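Long-range contacts in beta-N-acetylhexosaminidase (Mycobacterium smegmatis, PDB 4YYF), which probably catalyses the hydrolysis of terminal non-reducing N-acetyl-D-hexosamine residues from N-acetyl-beta-D-hexosaminides, as a member of glycoside hydrolase family 3: residues A[203-211]-A[251-259]; A[264-274]-A[310-318]. The protein carries 1 engineered substitution. One frame throughout, in Å; residues are numbered along the deposited sequence.

Interaction 1. Residues A[203-211]-A[251-259]; sequences KHFPGHGHA and HMQVPGLTG
Met252, present as selenomethionine, contributes the largest share of this contact by laying its unbranched chain along the bend that follows Lys203. Its CG sits over one face of the His208 ring, 4.0 Å from the ring centroid, in a CH-pi contact displaced toward the rim. SE meets the same ring obliquely and comes within 3.5 Å of His208 CD2. Bends at chi2 (86°) and chi3 (40°) then curl the chain so that CE reaches Pro206 CD at 3.6 Å, with Gly207 O equally near. A flexible, polarisable selenoether chain (a thioether in natural methionine) suits such a mixed surface of imidazole, proline ring and carbonyl oxygens. Beside it, Pro206 CG touches Val254 CG2 at 3.7 Å, and Ala211 adds a small methyl against Met252 CG.

Behind this shell, cis peptide bonds before His204 and Pro206 fold the chain tightly, and Gly207 adopts backbone angles that favour glycine. KHFPGHG is a signature of family 3 hexosaminidases; an acetate ion, probably from the crystallisation liquor, has its nearest atom about 3 Å from the His204 side chain, consistent with a nearby sugar pocket. In the partner loop, Val254 N donates almost straight to Thr258 OG1 (2.8 Å, 173°).

The segments thus meet by dispersion and shape, without hydrogen bonds between them, while Asp160, bound to His204 ND1 and His208 N, and Ser215 OG, paired with His208 NE2, set the imidazoles.

Interaction 2. Residues A[264-274]-A[310-318]; sequences SLSPAVYNLLR and RALQAGADN. Engineered in segment 264-274: Val269 (natural residue Ala).
Helices 267-274 and 310-314 run with their N-to-C directions 39° apart and their axes 9.3 Å apart at closest, and the backbones draw nearest where Pro267 meets Ala314. Pro267 CA points its hydrogen at Ala314 O (3.4 Å), and the compact Ala314 CB fits between the backbone of Leu265 and Tyr270, 3.6 Å from Tyr270 CE2. Tyr270, its CG anti to the carbonyl carbon (chi1 -60°), spreads one ring face over the chain leaving the second helix. Gly315 CA lies over that face in a CH-pi contact, 4.0 Å from the ring centroid. Having no side chain, Gly315 allows this closeness and also accepts the positive phi that ends the helix. Tyr270 OH donates to Ser264 O (2.6 Å), fixing the far end of the ring beside Ala316 CB.

Farther along, Arg274 NH2 forms a salt bridge with Asp317 OD2 (2.7 Å), which lies in the guanidinium plane, whereas NH2 sits on the syn side of OD2 but 29° out of the carboxylate plane. A water joins Arg274 NE to Gly315 O. OD1 meets Arg354 and Ser351 and OD2 also accepts from Val287 N; the two arginines probably stabilise the negative charge. At the other end, Leu265 CD2 packs on Ala311 CB (3.8 Å).

Two helices that precede strands 287-289 and 319-321 of the parallel sheet thus pack side by side, as in the outer helical layer of a TIM barrel.

How the interactions relate
The two interactions follow one another along the chain, interaction 1 closing before interaction 2 opens, with centres 13 Å apart in the same TIM-barrel-type family domain. Interaction 1 joins the loops after neighbouring parallel strands 199-205 and 246-249; interaction 2 joins helices 267-275 and 304-314, which come before and after strand 287-289. They touch directly: His251 ND1 and Ser264 OG probably share a hydrogen bond (2.8 Å), and Thr258 packs on the engineered Val269. Phe205 also reaches Val269 and Leu273 of the first helix. Loops near what may be the sugar-binding pocket are thereby tied to the helical layer; beyond helix 304-314, the Asp317 side chain comes within about 4 Å (nearest atoms) of a sodium ion bound at Ala347 and Ser351.

Interaction 1. Residues A[203-211]-A[251-259]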
loop_
_atom_site.group_PDB
_atom_site.type_symbol
_atom_site.label_atom_id
_atom_site.label_comp_id
_atom_site.label_asym_id
_atom_site.label_seq_id
_atom_site.Cartn_x
_atom_site.Cartn_y
_atom_site.Cartn_z
ATOM N N LYS A 203 7.082 -2.189 -1.272
ATOM C CA LYS A 203 6.679 -2.891 -0.039
ATOM C C LYS A 203 7.659 -4.040 0.256
ATOM O O LYS A 203 8.324 -4.507 -0.673
ATOM C CB LYS A 203 5.229 -3.395 -0.173
ATOM C CG LYS A 203 5.043 -4.541 -1.164
ATOM C CD LYS A 203 3.546 -4.742 -1.502
ATOM C CE LYS A 203 3.315 -6.035 -2.289
ATOM N NZ LYS A 203 1.865 -6.215 -2.646
ATOM N N HIS A 204 7.786 -4.511 1.506
ATOM C CA HIS A 204 7.056 -4.049 2.691
ATOM C C HIS A 204 8.050 -3.411 3.683
ATOM O O HIS A 204 8.800 -4.117 4.356
ATOM C CB HIS A 204 6.343 -5.236 3.381
ATOM C CG HIS A 204 5.424 -6.018 2.487
ATOM N ND1 HIS A 204 5.878 -7.011 1.627
ATOM C CD2 HIS A 204 4.080 -5.990 2.326
ATOM C CE1 HIS A 204 4.861 -7.526 0.973
ATOM N NE2 HIS A 204 3.746 -6.924 1.378
ATOM N N PHE A 205 8.054 -2.084 3.771
ATOM C CA PHE A 205 9.037 -1.329 4.567
ATOM C C PHE A 205 8.925 -1.611 6.075
ATOM O O PHE A 205 7.819 -1.692 6.616
ATOM C CB PHE A 205 8.823 0.168 4.294
ATOM C CG PHE A 205 9.839 1.079 4.928
ATOM C CD1 PHE A 205 9.647 1.576 6.217
ATOM C CD2 PHE A 205 10.959 1.496 4.211
ATOM C CE1 PHE A 205 10.576 2.445 6.794
ATOM C CE2 PHE A 205 11.883 2.370 4.786
ATOM C CZ PHE A 205 11.685 2.845 6.081
ATOM N N PRO A 206 10.072 -1.738 6.779
ATOM C CA PRO A 206 11.463 -1.663 6.305
ATOM C C PRO A 206 12.054 -3.001 5.854
ATOM O O PRO A 206 13.281 -3.137 5.796
ATOM C CB PRO A 206 12.210 -1.191 7.547
ATOM C CG PRO A 206 11.449 -1.854 8.683
ATOM C CD PRO A 206 10.000 -1.732 8.251
ATOM N N GLY A 207 11.209 -3.983 5.554
ATOM C CA GLY A 207 11.709 -5.228 4.983
ATOM C C GLY A 207 11.135 -6.498 5.583
ATOM O O GLY A 207 11.404 -6.821 6.743
ATOM N N HIS A 208 10.370 -7.239 4.782
ATOM C CA HIS A 208 9.726 -8.487 5.240
ATOM C C HIS A 208 10.541 -9.699 4.786
ATOM O O HIS A 208 10.283 -10.836 5.204
ATOM C CB HIS A 208 8.301 -8.581 4.662
ATOM C CG HIS A 208 7.369 -9.446 5.442
ATOM N ND1 HIS A 208 7.651 -10.769 5.773
ATOM C CD2 HIS A 208 6.138 -9.210 5.959
ATOM C CE1 HIS A 208 6.657 -11.278 6.454
ATOM N NE2 HIS A 208 5.712 -10.348 6.587
ATOM N N GLY A 209 11.532 -9.458 3.928
ATOM C CA GLY A 209 12.265 -10.537 3.285
ATOM C C GLY A 209 12.966 -11.506 4.225
ATOM O O GLY A 209 13.084 -12.689 3.917
ATOM N N HIS A 210 13.441 -11.017 5.366
ATOM C CA HIS A 210 14.147 -11.895 6.308
ATOM C C HIS A 210 13.386 -12.032 7.630
ATOM O O HIS A 210 13.970 -12.388 8.649
ATOM C CB HIS A 210 15.578 -11.392 6.563
ATOM C CG HIS A 210 16.415 -11.289 5.323
ATOM N ND1 HIS A 210 16.593 -10.109 4.637
ATOM C CD2 HIS A 210 17.127 -12.228 4.649
ATOM C CE1 HIS A 210 17.384 -10.319 3.594
ATOM N NE2 HIS A 210 17.715 -11.597 3.581
ATOM N N ALA A 211 12.086 -11.745 7.614
ATOM C CA ALA A 211 11.268 -11.845 8.832
ATOM C C ALA A 211 11.118 -13.301 9.285
ATOM O O ALA A 211 11.300 -14.220 8.489
ATOM C CB ALA A 211 9.905 -11.213 8.614
ATOM N N HIS A 251 3.926 -5.289 8.850
ATOM C CA HIS A 251 3.572 -5.461 10.257
ATOM C C HIS A 251 4.683 -6.114 11.085
ATOM O O HIS A 251 4.460 -6.473 12.249
ATOM C CB HIS A 251 2.288 -6.310 10.404
ATOM C CG HIS A 251 1.106 -5.778 9.640
ATOM N ND1 HIS A 251 0.807 -4.437 9.559
ATOM C CD2 HIS A 251 0.151 -6.426 8.928
ATOM C CE1 HIS A 251 -0.285 -4.276 8.826
ATOM N NE2 HIS A 251 -0.703 -5.466 8.435
HETATM N N MSE A 252 5.869 -6.286 10.506
HETATM C CA MSE A 252 6.948 -6.955 11.243
HETATM C C MSE A 252 7.355 -6.122 12.448
HETATM O O MSE A 252 7.262 -4.892 12.415
HETATM C CB MSE A 252 8.184 -7.131 10.361
HETATM C CG MSE A 252 7.944 -7.753 8.994
HETATM SE SE MSE A 252 7.437 -6.462 7.610
HETATM C CE MSE A 252 8.608 -5.002 8.077
ATOM N N GLN A 253 7.806 -6.790 13.505
ATOM C CA GLN A 253 8.461 -6.113 14.617
ATOM C C GLN A 253 9.951 -6.018 14.292
ATOM O O GLN A 253 10.554 -7.005 13.860
ATOM C CB GLN A 253 8.262 -6.909 15.908
ATOM C CG GLN A 253 6.798 -7.038 16.308
ATOM C CD GLN A 253 6.548 -8.180 17.268
ATOM O OE1 GLN A 253 7.099 -8.211 18.365
ATOM N NE2 GLN A 253 5.716 -9.137 16.850
ATOM N N VAL A 254 10.537 -4.840 14.489
ATOM C CA VAL A 254 11.948 -4.623 14.157
ATOM C C VAL A 254 12.771 -4.296 15.403
ATOM O O VAL A 254 12.595 -3.227 15.985
ATOM C CB VAL A 254 12.107 -3.445 13.156
ATOM C CG1 VAL A 254 13.573 -3.271 12.735
ATOM C CG2 VAL A 254 11.195 -3.617 11.941
ATOM N N PRO A 255 13.686 -5.205 15.809
ATOM C CA PRO A 255 14.556 -4.924 16.963
ATOM C C PRO A 255 15.421 -3.697 16.699
ATOM O O PRO A 255 15.955 -3.561 15.598
ATOM C CB PRO A 255 15.441 -6.179 17.064
ATOM C CG PRO A 255 14.694 -7.250 16.295
ATOM C CD PRO A 255 13.988 -6.510 15.193
ATOM N N GLY A 256 15.540 -2.810 17.686
ATOM C CA GLY A 256 16.296 -1.583 17.516
ATOM C C GLY A 256 15.512 -0.494 16.809
ATOM O O GLY A 256 16.043 0.586 16.547
ATOM N N LEU A 257 14.249 -0.764 16.490
ATOM C CA LEU A 257 13.412 0.244 15.836
ATOM C C LEU A 257 12.021 0.330 16.462
ATOM O O LEU A 257 11.638 1.379 16.970
ATOM C CB LEU A 257 13.299 -0.001 14.325
ATOM C CG LEU A 257 12.436 1.016 13.558
ATOM C CD1 LEU A 257 13.105 2.399 13.557
ATOM C CD2 LEU A 257 12.139 0.559 12.123
ATOM N N THR A 258 11.277 -0.772 16.432
ATOM C CA THR A 258 9.866 -0.752 16.841
ATOM C C THR A 258 9.598 -1.511 18.127
ATOM O O THR A 258 8.474 -1.506 18.622
ATOM C CB THR A 258 8.947 -1.361 15.761
ATOM O OG1 THR A 258 9.065 -2.788 15.780
ATOM C CG2 THR A 258 9.332 -0.861 14.406
ATOM N N GLY A 259 10.623 -2.165 18.663
ATOM C CA GLY A 259 10.449 -2.986 19.847
ATOM C C GLY A 259 9.479 -4.121 19.568
ATOM O O GLY A 259 9.696 -4.925 18.660
#

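Interaction 2. Residues A[264-274]-A[310-318]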
loop_
_atom_site.group_PDB
_atom_site.type_symbol
_atom_site.label_atom_id
_atom_site.label_comp_id
_atom_site.label_asym_id
_atom_site.label_seq_id
_atom_site.Cartn_x
_atom_site.Cartn_y
_atom_site.Cartn_z
ATOM N N SER A 264 4.087 -1.079 11.129
ATOM C CA SER A 264 2.993 -0.229 10.660
ATOM C C SER A 264 2.348 0.640 11.746
ATOM O O SER A 264 1.700 1.654 11.436
ATOM C CB SER A 264 1.914 -1.101 10.015
ATOM O OG SER A 264 1.531 -2.137 10.909
ATOM N N LEU A 265 2.509 0.240 13.005
ATOM C CA LEU A 265 1.873 0.941 14.129
ATOM C C LEU A 265 2.877 1.648 15.040
ATOM O O LEU A 265 2.542 2.053 16.153
ATOM C CB LEU A 265 1.028 -0.035 14.965
ATOM C CG LEU A 265 0.021 -0.915 14.221
ATOM C CD1 LEU A 265 -0.840 -1.691 15.221
ATOM C CD2 LEU A 265 -0.859 -0.115 13.268
ATOM N N SER A 266 4.110 1.804 14.573
ATOM C CA SER A 266 5.161 2.385 15.406
ATOM C C SER A 266 5.629 3.715 14.808
ATOM O O SER A 266 6.001 3.772 13.621
ATOM C CB SER A 266 6.319 1.382 15.534
ATOM O OG SER A 266 7.500 1.971 16.046
ATOM N N PRO A 267 5.596 4.800 15.612
ATOM C CA PRO A 267 6.054 6.109 15.123
ATOM C C PRO A 267 7.488 6.051 14.642
ATOM O O PRO A 267 7.853 6.761 13.705
ATOM C CB PRO A 267 5.975 7.001 16.370
ATOM C CG PRO A 267 4.887 6.393 17.184
ATOM C CD PRO A 267 4.997 4.895 16.958
ATOM N N ALA A 268 8.290 5.204 15.271
ATOM C CA ALA A 268 9.693 5.083 14.888
ATOM C C ALA A 268 9.877 4.735 13.413
ATOM O O ALA A 268 10.816 5.214 12.766
ATOM C CB ALA A 268 10.389 4.075 15.757
ATOM N N VAL A 269 8.995 3.895 12.883
ATOM C CA VAL A 269 9.107 3.467 11.497
ATOM C C VAL A 269 8.903 4.640 10.552
ATOM O O VAL A 269 9.681 4.836 9.611
ATOM C CB VAL A 269 8.081 2.383 11.175
ATOM C CG1 VAL A 269 8.384 1.746 9.815
ATOM C CG2 VAL A 269 8.137 1.358 12.229
ATOM N N TYR A 270 7.867 5.429 10.821
ATOM C CA TYR A 270 7.549 6.569 9.974
ATOM C C TYR A 270 8.586 7.673 10.118
ATOM O O TYR A 270 8.985 8.275 9.118
ATOM C CB TYR A 270 6.117 7.049 10.243
ATOM C CG TYR A 270 5.117 5.945 9.966
ATOM C CD1 TYR A 270 4.670 5.697 8.678
ATOM C CD2 TYR A 270 4.656 5.120 10.990
ATOM C CE1 TYR A 270 3.774 4.670 8.415
ATOM C CE2 TYR A 270 3.756 4.099 10.737
ATOM C CZ TYR A 270 3.318 3.881 9.452
ATOM O OH TYR A 270 2.424 2.867 9.210
ATOM N N ASN A 271 9.065 7.911 11.337
ATOM C CA ASN A 271 10.162 8.859 11.509
ATOM C C ASN A 271 11.386 8.440 10.698
ATOM O O ASN A 271 12.064 9.278 10.124
ATOM C CB ASN A 271 10.552 9.038 12.986
ATOM C CG ASN A 271 9.509 9.784 13.783
ATOM O OD1 ASN A 271 8.704 10.541 13.230
ATOM N ND2 ASN A 271 9.512 9.571 15.097
ATOM N N LEU A 272 11.664 7.138 10.658
ATOM C CA LEU A 272 12.830 6.639 9.936
ATOM C C LEU A 272 12.700 6.980 8.452
ATOM O O LEU A 272 13.652 7.430 7.818
ATOM C CB LEU A 272 12.950 5.123 10.101
ATOM C CG LEU A 272 14.221 4.492 9.527
ATOM C CD1 LEU A 272 15.422 4.858 10.370
ATOM C CD2 LEU A 272 14.062 2.962 9.430
ATOM N N LEU A 273 11.497 6.779 7.921
ATOM C CA LEU A 273 11.198 7.035 6.515
ATOM C C LEU A 273 11.182 8.535 6.203
ATOM O O LEU A 273 11.790 8.981 5.222
ATOM C CB LEU A 273 9.863 6.360 6.151
ATOM C CG LEU A 273 9.385 6.333 4.700
ATOM C CD1 LEU A 273 10.443 5.724 3.779
ATOM C CD2 LEU A 273 8.050 5.562 4.595
ATOM N N ARG A 274 10.506 9.323 7.039
ATOM C CA ARG A 274 10.388 10.767 6.797
ATOM C C ARG A 274 11.703 11.523 6.944
ATOM O O ARG A 274 11.951 12.504 6.234
ATOM C CB ARG A 274 9.362 11.415 7.748
ATOM C CG ARG A 274 7.934 10.876 7.669
ATOM C CD ARG A 274 7.329 11.014 6.298
ATOM N NE ARG A 274 5.950 10.529 6.295
ATOM C CZ ARG A 274 5.237 10.320 5.198
ATOM N NH1 ARG A 274 5.781 10.542 4.017
ATOM N NH2 ARG A 274 3.995 9.876 5.287
ATOM N N ARG A 310 -4.126 3.650 15.544
ATOM C CA ARG A 310 -2.704 3.522 15.840
ATOM C C ARG A 310 -1.826 3.792 14.616
ATOM O O ARG A 310 -0.774 4.424 14.729
ATOM C CB ARG A 310 -2.401 2.141 16.431
ATOM C CG ARG A 310 -2.824 2.003 17.892
ATOM C CD ARG A 310 -2.907 0.554 18.321
ATOM N NE ARG A 310 -3.266 0.447 19.737
ATOM C CZ ARG A 310 -2.393 0.550 20.737
ATOM N NH1 ARG A 310 -1.108 0.746 20.472
ATOM N NH2 ARG A 310 -2.802 0.455 21.998
ATOM N N ALA A 311 -2.259 3.324 13.449
ATOM C CA ALA A 311 -1.494 3.556 12.228
ATOM C C ALA A 311 -1.408 5.044 11.900
ATOM O O ALA A 311 -0.327 5.556 11.633
ATOM C CB ALA A 311 -2.081 2.776 11.049
ATOM N N LEU A 312 -2.544 5.735 11.922
ATOM C CA LEU A 312 -2.574 7.162 11.599
ATOM C C LEU A 312 -1.849 7.981 12.654
ATOM O O LEU A 312 -1.246 9.013 12.326
ATOM C CB LEU A 312 -4.019 7.665 11.424
ATOM C CG LEU A 312 -4.808 6.941 10.338
ATOM C CD1 LEU A 312 -6.253 7.473 10.263
ATOM C CD2 LEU A 312 -4.099 7.048 8.983
ATOM N N GLN A 313 -1.899 7.533 13.910
ATOM C CA GLN A 313 -1.121 8.172 14.980
ATOM C C GLN A 313 0.368 8.009 14.719
ATOM O O GLN A 313 1.159 8.926 14.956
ATOM C CB GLN A 313 -1.404 7.532 16.346
ATOM C CG GLN A 313 -2.709 7.888 17.006
ATOM C CD GLN A 313 -2.905 7.104 18.298
ATOM O OE1 GLN A 313 -2.553 5.922 18.380
ATOM N NE2 GLN A 313 -3.446 7.762 19.317
ATOM N N ALA A 314 0.753 6.825 14.255
ATOM C CA ALA A 314 2.167 6.510 14.081
ATOM C C ALA A 314 2.757 7.259 12.884
ATOM O O ALA A 314 3.931 7.601 12.875
ATOM C CB ALA A 314 2.369 5.013 13.941
ATOM N N GLY A 315 1.947 7.506 11.867
ATOM C CA GLY A 315 2.427 8.292 10.747
ATOM C C GLY A 315 2.036 7.807 9.371
ATOM O O GLY A 315 2.466 8.389 8.373
ATOM N N ALA A 316 1.209 6.763 9.294
ATOM C CA ALA A 316 0.709 6.333 7.993
ATOM C C ALA A 316 -0.201 7.409 7.402
ATOM O O ALA A 316 -0.900 8.109 8.136
ATOM C CB ALA A 316 -0.034 5.004 8.106
ATOM N N ASP A 317 -0.189 7.543 6.078
ATOM C CA ASP A 317 -1.112 8.459 5.402
ATOM C C ASP A 317 -2.365 7.729 4.975
ATOM O O ASP A 317 -3.386 8.347 4.669
ATOM C CB ASP A 317 -0.500 9.008 4.123
ATOM C CG ASP A 317 0.770 9.757 4.363
ATOM O OD1 ASP A 317 0.745 10.717 5.160
ATOM O OD2 ASP A 317 1.790 9.378 3.751
ATOM N N ASN A 318 -2.277 6.411 4.895
ATOM C CA ASN A 318 -3.393 5.649 4.358
ATOM C C ASN A 318 -3.527 4.294 5.033
ATOM O O ASN A 318 -2.636 3.452 4.949
ATOM C CB ASN A 318 -3.239 5.479 2.845
ATOM C CG ASN A 318 -4.555 5.156 2.164
ATOM O OD1 ASN A 318 -5.121 4.079 2.355
ATOM N ND2 ASN A 318 -5.049 6.094 1.367
HETATM O O HOH W 1 0.817 4.294 17.015
HETATM O O HOH W 2 1.138 1.058 18.507
HETATM O O HOH W 3 4.453 10.098 8.694
#